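Local coordinates for protein glycerophosphodiester phosphodiesterase (Cytophaga hutchinsonii ATCC 33406, PDB 3CH0) that belongs to the glycerophosphodiester phosphodiesterase family, whose members are built on a TIM-barrel fold, at residues F60-T65 against V73-E78; I64-D69 against G97-P102. All coordinates share one frame; numbering follows the deposited sequence. Where two conformers were deposited one is given.

Contact 1: F60-T65 against V73-E78; sequences FHHEIT and VTEANE
One carboxylate oxygen of Glu78, OE1, meets both the His61 and the His62 rings, but in different ways. OE1 lies at the edge of the His62 ring, in plane, and accepts from its ND1 at 2.7 Å. The same OE1 sits over the centre of one His61 face, without a hydrogen bond. Glu75 CG covers one face of the His62 ring, a CH-pi contact modelled too close to trust in detail; Glu63 CG lies over the opposite face. Glu78 OE1 takes a second bond, from His62 N, at 2.8 Å and nearly straight (171°). This N-H meets the C-O bond almost head-on, ND1 from above the carboxylate plane. CG of His62 sits between the backbone N and the carbonyl carbon (chi1 80°), which brings ND1 round to the oxygen that the backbone N-H also holds. Both segments belong to the long excursion between strand 52-54 and helix 117-127, consistent with the insertion found in this TIM-barrel family. At its edge the His61 ring accepts, through ND1, Glu63 N in plane at 3.0 Å. Apart from these polar groups, Val73 packs its CG2 on Thr65 CG2 at 3.7 Å. Thr65 OG1 bonds to His61 O.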
loop_
_atom_site.group_PDB
_atom_site.type_symbol
_atom_site.label_atom_id
_atom_site.label_comp_id
_atom_site.label_asym_id
_atom_site.label_seq_id
_atom_site.Cartn_x
_atom_site.Cartn_y
_atom_site.Cartn_z
ATOM N N PHE A 60 8.722 -10.633 9.245
ATOM C CA PHE A 60 7.401 -11.191 9.630
ATOM C C PHE A 60 6.904 -10.582 10.909
ATOM O O PHE A 60 7.510 -10.738 11.949
ATOM C CB PHE A 60 7.454 -12.716 9.794
ATOM C CG PHE A 60 7.434 -13.438 8.497
ATOM C CD1 PHE A 60 6.211 -13.799 7.887
ATOM C CD2 PHE A 60 8.627 -13.697 7.806
ATOM C CE1 PHE A 60 6.196 -14.448 6.656
ATOM C CE2 PHE A 60 8.617 -14.325 6.601
ATOM C CZ PHE A 60 7.379 -14.716 5.997
ATOM N N HIS A 61 5.795 -9.854 10.827
ATOM C CA HIS A 61 5.321 -9.051 11.923
ATOM C C HIS A 61 4.578 -9.893 12.932
ATOM O O HIS A 61 3.734 -10.758 12.569
ATOM C CB HIS A 61 4.404 -7.918 11.385
ATOM C CG HIS A 61 4.244 -6.772 12.325
ATOM N ND1 HIS A 61 3.452 -6.827 13.449
ATOM C CD2 HIS A 61 4.729 -5.504 12.266
ATOM C CE1 HIS A 61 3.479 -5.656 14.059
ATOM N NE2 HIS A 61 4.276 -4.844 13.382
ATOM N N HIS A 62 4.778 -9.584 14.208
ATOM C CA HIS A 62 4.077 -10.359 15.257
ATOM C C HIS A 62 2.534 -10.225 15.243
ATOM O O HIS A 62 1.819 -11.108 15.773
ATOM C CB HIS A 62 4.609 -9.970 16.651
ATOM C CG HIS A 62 4.052 -8.703 17.190
ATOM N ND1 HIS A 62 4.537 -7.462 16.829
ATOM C CD2 HIS A 62 3.074 -8.474 18.091
ATOM C CE1 HIS A 62 3.862 -6.524 17.463
ATOM N NE2 HIS A 62 2.983 -7.111 18.252
ATOM N N GLU A 63 1.961 -9.162 14.654
ATOM C CA GLU A 63 0.552 -9.024 14.735
ATOM C C GLU A 63 -0.118 -10.031 13.842
ATOM O O GLU A 63 -1.295 -10.358 14.079
ATOM C CB GLU A 63 0.091 -7.606 14.384
ATOM C CG GLU A 63 0.437 -6.647 15.493
ATOM C CD GLU A 63 -0.105 -5.243 15.230
ATOM O OE1 GLU A 63 0.078 -4.743 14.097
ATOM O OE2 GLU A 63 -0.732 -4.636 16.131
ATOM N N ILE A 64 0.604 -10.501 12.827
ATOM C CA ILE A 64 -0.039 -11.323 11.800
ATOM C C ILE A 64 0.502 -12.739 11.673
ATOM O O ILE A 64 -0.123 -13.592 10.980
ATOM C CB ILE A 64 0.009 -10.618 10.408
ATOM C CG1 ILE A 64 1.452 -10.496 9.878
ATOM C CG2 ILE A 64 -0.689 -9.245 10.478
ATOM C CD1 ILE A 64 1.590 -9.962 8.406
ATOM N N THR A 65 1.680 -12.990 12.256
ATOM C CA THR A 65 2.454 -14.189 11.956
ATOM C C THR A 65 2.451 -15.117 13.191
ATOM O O THR A 65 2.980 -14.794 14.225
ATOM C CB THR A 65 3.930 -13.892 11.569
ATOM O OG1 THR A 65 3.992 -12.868 10.560
ATOM C CG2 THR A 65 4.585 -15.152 11.051
ATOM N N VAL A 73 6.178 -15.792 17.041
ATOM C CA VAL A 73 6.581 -14.440 16.619
ATOM C C VAL A 73 6.036 -13.385 17.579
ATOM O O VAL A 73 4.828 -13.232 17.754
ATOM C CB VAL A 73 6.163 -14.107 15.172
ATOM C CG1 VAL A 73 6.854 -12.724 14.789
ATOM C CG2 VAL A 73 6.560 -15.179 14.201
ATOM N N THR A 74 6.951 -12.714 18.280
ATOM C CA THR A 74 6.621 -11.661 19.222
ATOM C C THR A 74 7.313 -10.342 18.801
ATOM O O THR A 74 8.140 -10.327 17.882
ATOM C CB THR A 74 7.171 -12.002 20.635
ATOM O OG1 THR A 74 8.594 -12.085 20.542
ATOM C CG2 THR A 74 6.577 -13.367 21.105
ATOM N N GLU A 75 6.980 -9.266 19.507
ATOM C CA GLU A 75 7.702 -7.999 19.356
ATOM C C GLU A 75 9.198 -8.188 19.549
ATOM O O GLU A 75 10.013 -7.607 18.831
ATOM C CB GLU A 75 7.179 -6.974 20.340
ATOM C CG GLU A 75 5.822 -6.481 19.972
ATOM C CD GLU A 75 5.281 -5.489 20.951
ATOM O OE1 GLU A 75 4.956 -5.894 22.086
ATOM O OE2 GLU A 75 5.159 -4.304 20.576
ATOM N N ALA A 76 9.552 -9.046 20.499
ATOM C CA ALA A 76 10.947 -9.321 20.834
ATOM C C ALA A 76 11.768 -9.959 19.739
ATOM O O ALA A 76 12.951 -9.684 19.649
ATOM C CB ALA A 76 10.995 -10.188 22.111
ATOM N N ASN A 77 11.192 -10.819 18.895
ATOM C CA ASN A 77 11.970 -11.514 17.882
ATOM C C ASN A 77 11.586 -11.219 16.397
ATOM O O ASN A 77 12.256 -11.734 15.493
ATOM C CB ASN A 77 11.960 -13.031 18.118
ATOM C CG ASN A 77 10.577 -13.643 17.967
ATOM O OD1 ASN A 77 9.618 -12.959 17.603
ATOM N ND2 ASN A 77 10.473 -14.958 18.252
ATOM N N GLU A 78 10.514 -10.439 16.201
ATOM C CA GLU A 78 9.936 -10.331 14.814
ATOM C C GLU A 78 10.966 -9.855 13.796
ATOM O O GLU A 78 11.009 -10.311 12.669
ATOM C CB GLU A 78 8.706 -9.441 14.787
ATOM C CG GLU A 78 8.947 -7.983 15.260
ATOM C CD GLU A 78 7.681 -7.198 15.458
ATOM O OE1 GLU A 78 6.583 -7.685 15.110
ATOM O OE2 GLU A 78 7.748 -6.044 15.955
#

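Contact 2: I64-D69 against G97-P102; sequences ITMMVD and GMKTHP. With EDO (1,2-ethanediol), chain M.
Lys99 reaches across to the backbone of Thr65 with a fully extended chain. Its CG is anti to the backbone N (chi1 -169°), and Lys99 CD passes 3.5 Å from Thr65 O. NZ then bonds to Thr65 O at 3.2 Å from well above the carbonyl plane. Its stronger partner is His62 O, outside the two segments. The selenomethionine Met66 bends at chi2 and chi3, which brings its CE to 4.2 Å from CB of Met98, likewise selenomethionine. Ile64 and His101 lie side by side, Ile64 CG2 being 3.9 Å from His101 CD2. The 64-69 segment includes strand 67-68, which pairs with strand 71-72 in a small antiparallel hairpin, so the contact joins the approach to this hairpin to the 97-102 loop. Two waters link the backbones. One accepts from Met66 N and Lys99 N, and the other donates to Ile64 O and to Lys99 O, each at 2.9 Å. Asp95 OD2 accepts the backbone N-H groups of Gly97 and Met98, and Lys109 NZ bonds to Gly97 O and Lys99 O. His101 is set by Arg103 N at its ND1 and meets Phe104 edge-to-face. A 1,2-ethanediol bonds weakly to Met66 O.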
loop_
_atom_site.group_PDB
_atom_site.type_symbol
_atom_site.label_atom_id
_atom_site.label_comp_id
_atom_site.label_asym_id
_atom_site.label_seq_id
_atom_site.Cartn_x
_atom_site.Cartn_y
_atom_site.Cartn_z
ATOM N N ILE A 64 0.604 -10.501 12.827
ATOM C CA ILE A 64 -0.039 -11.323 11.800
ATOM C C ILE A 64 0.502 -12.739 11.673
ATOM O O ILE A 64 -0.123 -13.592 10.980
ATOM C CB ILE A 64 0.009 -10.618 10.408
ATOM C CG1 ILE A 64 1.452 -10.496 9.878
ATOM C CG2 ILE A 64 -0.689 -9.245 10.478
ATOM C CD1 ILE A 64 1.590 -9.962 8.406
ATOM N N THR A 65 1.680 -12.990 12.256
ATOM C CA THR A 65 2.454 -14.189 11.956
ATOM C C THR A 65 2.451 -15.117 13.191
ATOM O O THR A 65 2.980 -14.794 14.225
ATOM C CB THR A 65 3.930 -13.892 11.569
ATOM O OG1 THR A 65 3.992 -12.868 10.560
ATOM C CG2 THR A 65 4.585 -15.152 11.051
HETATM N N MSE A 66 1.837 -16.290 13.035
HETATM C CA MSE A 66 1.827 -17.251 14.147
HETATM C C MSE A 66 3.201 -17.736 14.575
HETATM O O MSE A 66 3.510 -17.741 15.754
HETATM C CB MSE A 66 0.966 -18.471 13.750
HETATM C CG MSE A 66 0.735 -19.443 14.893
HETATM SE SE MSE A 66 -0.599 -18.652 15.987
HETATM C CE MSE A 66 -1.966 -19.108 14.694
HETATM N N MSE A 67 3.975 -18.159 13.600
HETATM C CA MSE A 67 5.233 -18.879 13.852
HETATM C C MSE A 67 6.163 -18.869 12.645
HETATM O O MSE A 67 5.714 -18.966 11.493
HETATM C CB MSE A 67 4.878 -20.321 14.320
HETATM C CG MSE A 67 5.708 -21.466 13.751
HETATM SE SE MSE A 67 4.861 -23.234 14.004
HETATM C CE MSE A 67 3.198 -22.574 14.916
ATOM N N VAL A 68 7.471 -18.728 12.903
ATOM C CA VAL A 68 8.466 -18.847 11.858
ATOM C C VAL A 68 9.486 -19.907 12.299
ATOM O O VAL A 68 10.040 -19.804 13.404
ATOM C CB VAL A 68 9.197 -17.498 11.584
ATOM C CG1 VAL A 68 10.329 -17.706 10.529
ATOM C CG2 VAL A 68 8.180 -16.435 11.146
ATOM N N ASP A 69 9.687 -20.899 11.438
ATOM C CA ASP A 69 10.625 -21.992 11.711
ATOM C C ASP A 69 10.405 -22.505 13.152
ATOM O O ASP A 69 11.333 -22.693 13.938
ATOM C CB ASP A 69 12.088 -21.526 11.468
ATOM C CG ASP A 69 13.073 -22.694 11.393
ATOM O OD1 ASP A 69 12.672 -23.777 10.882
ATOM O OD2 ASP A 69 14.235 -22.532 11.851
ATOM N N GLY A 97 -2.184 -15.421 8.171
ATOM C CA GLY A 97 -3.602 -15.177 8.224
ATOM C C GLY A 97 -4.419 -15.726 9.393
ATOM O O GLY A 97 -5.524 -15.255 9.700
HETATM N N MSE A 98 -3.871 -16.758 10.035
HETATM C CA MSE A 98 -4.618 -17.418 11.108
HETATM C C MSE A 98 -4.488 -16.822 12.489
HETATM O O MSE A 98 -5.292 -17.104 13.392
HETATM C CB MSE A 98 -4.202 -18.896 11.190
HETATM C CG MSE A 98 -4.633 -19.695 10.012
HETATM SE SE MSE A 98 -6.609 -19.798 9.781
HETATM C CE MSE A 98 -7.104 -20.613 11.518
ATOM N N LYS A 99 -3.433 -16.046 12.700
ATOM C CA LYS A 99 -3.277 -15.371 13.972
ATOM C C LYS A 99 -4.244 -14.217 14.140
ATOM O O LYS A 99 -4.417 -13.393 13.260
ATOM C CB LYS A 99 -1.851 -14.839 14.153
ATOM C CG LYS A 99 -1.542 -14.348 15.561
ATOM C CD LYS A 99 -0.067 -13.987 15.656
ATOM C CE LYS A 99 0.442 -13.711 17.053
ATOM N NZ LYS A 99 1.930 -13.541 17.019
ATOM N N THR A 100 -4.856 -14.101 15.314
ATOM C CA THR A 100 -5.708 -12.995 15.610
ATOM C C THR A 100 -4.949 -11.672 15.664
ATOM O O THR A 100 -3.942 -11.578 16.353
ATOM C CB THR A 100 -6.448 -13.188 16.938
ATOM O OG1 THR A 100 -7.247 -14.367 16.809
ATOM C CG2 THR A 100 -7.318 -11.995 17.236
ATOM N N HIS A 101 -5.416 -10.705 14.870
ATOM C CA HIS A 101 -4.854 -9.370 14.829
ATOM C C HIS A 101 -5.500 -8.533 15.926
ATOM O O HIS A 101 -6.686 -8.250 15.844
ATOM C CB HIS A 101 -5.092 -8.730 13.436
ATOM C CG HIS A 101 -4.236 -7.523 13.194
ATOM N ND1 HIS A 101 -3.976 -6.579 14.179
ATOM C CD2 HIS A 101 -3.544 -7.127 12.099
ATOM C CE1 HIS A 101 -3.186 -5.641 13.673
ATOM N NE2 HIS A 101 -2.884 -5.966 12.425
ATOM N N PRO A 102 -4.693 -8.110 16.921
ATOM C CA PRO A 102 -5.239 -7.388 18.076
ATOM C C PRO A 102 -6.008 -6.118 17.692
ATOM O O PRO A 102 -6.918 -5.689 18.415
ATOM C CB PRO A 102 -3.996 -7.024 18.899
ATOM C CG PRO A 102 -2.869 -7.840 18.395
ATOM C CD PRO A 102 -3.227 -8.251 16.977
HETATM C C1 EDO M . 2.366 -20.424 18.800
HETATM O O1 EDO M . 3.079 -19.888 17.683
HETATM C C2 EDO M . 3.080 -21.715 19.192
HETATM O O2 EDO M . 4.472 -21.481 19.556
HETATM O O HOH W 1 -0.598 -16.400 11.346
HETATM O O HOH W 2 -2.980 -13.284 10.749
HETATM O O HOH W 3 2.539 -16.458 17.666
#

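Contacts 1 and 2 start from the same piece of chain and share Ile64 and Thr65. Both are partly buried, and the centre of each lies about 20 Å from the centre of the chain. Contact 1 is the more local, with seven residues between its segments against 27 for contact 2. It packs the loops before and after the small hairpin; contact 2 ties the first of these loops to a later one. Their chemistry differs too. Contact 1 gathers donors round a carboxylate oxygen, whereas contact 2 uses a lysine, backbone carbonyls and waters, with selenomethionines at its exposed rim. Lys99 NZ connects them, 2.7 Å from His62 O, and Val73 CG2 packs on Val68 CG2.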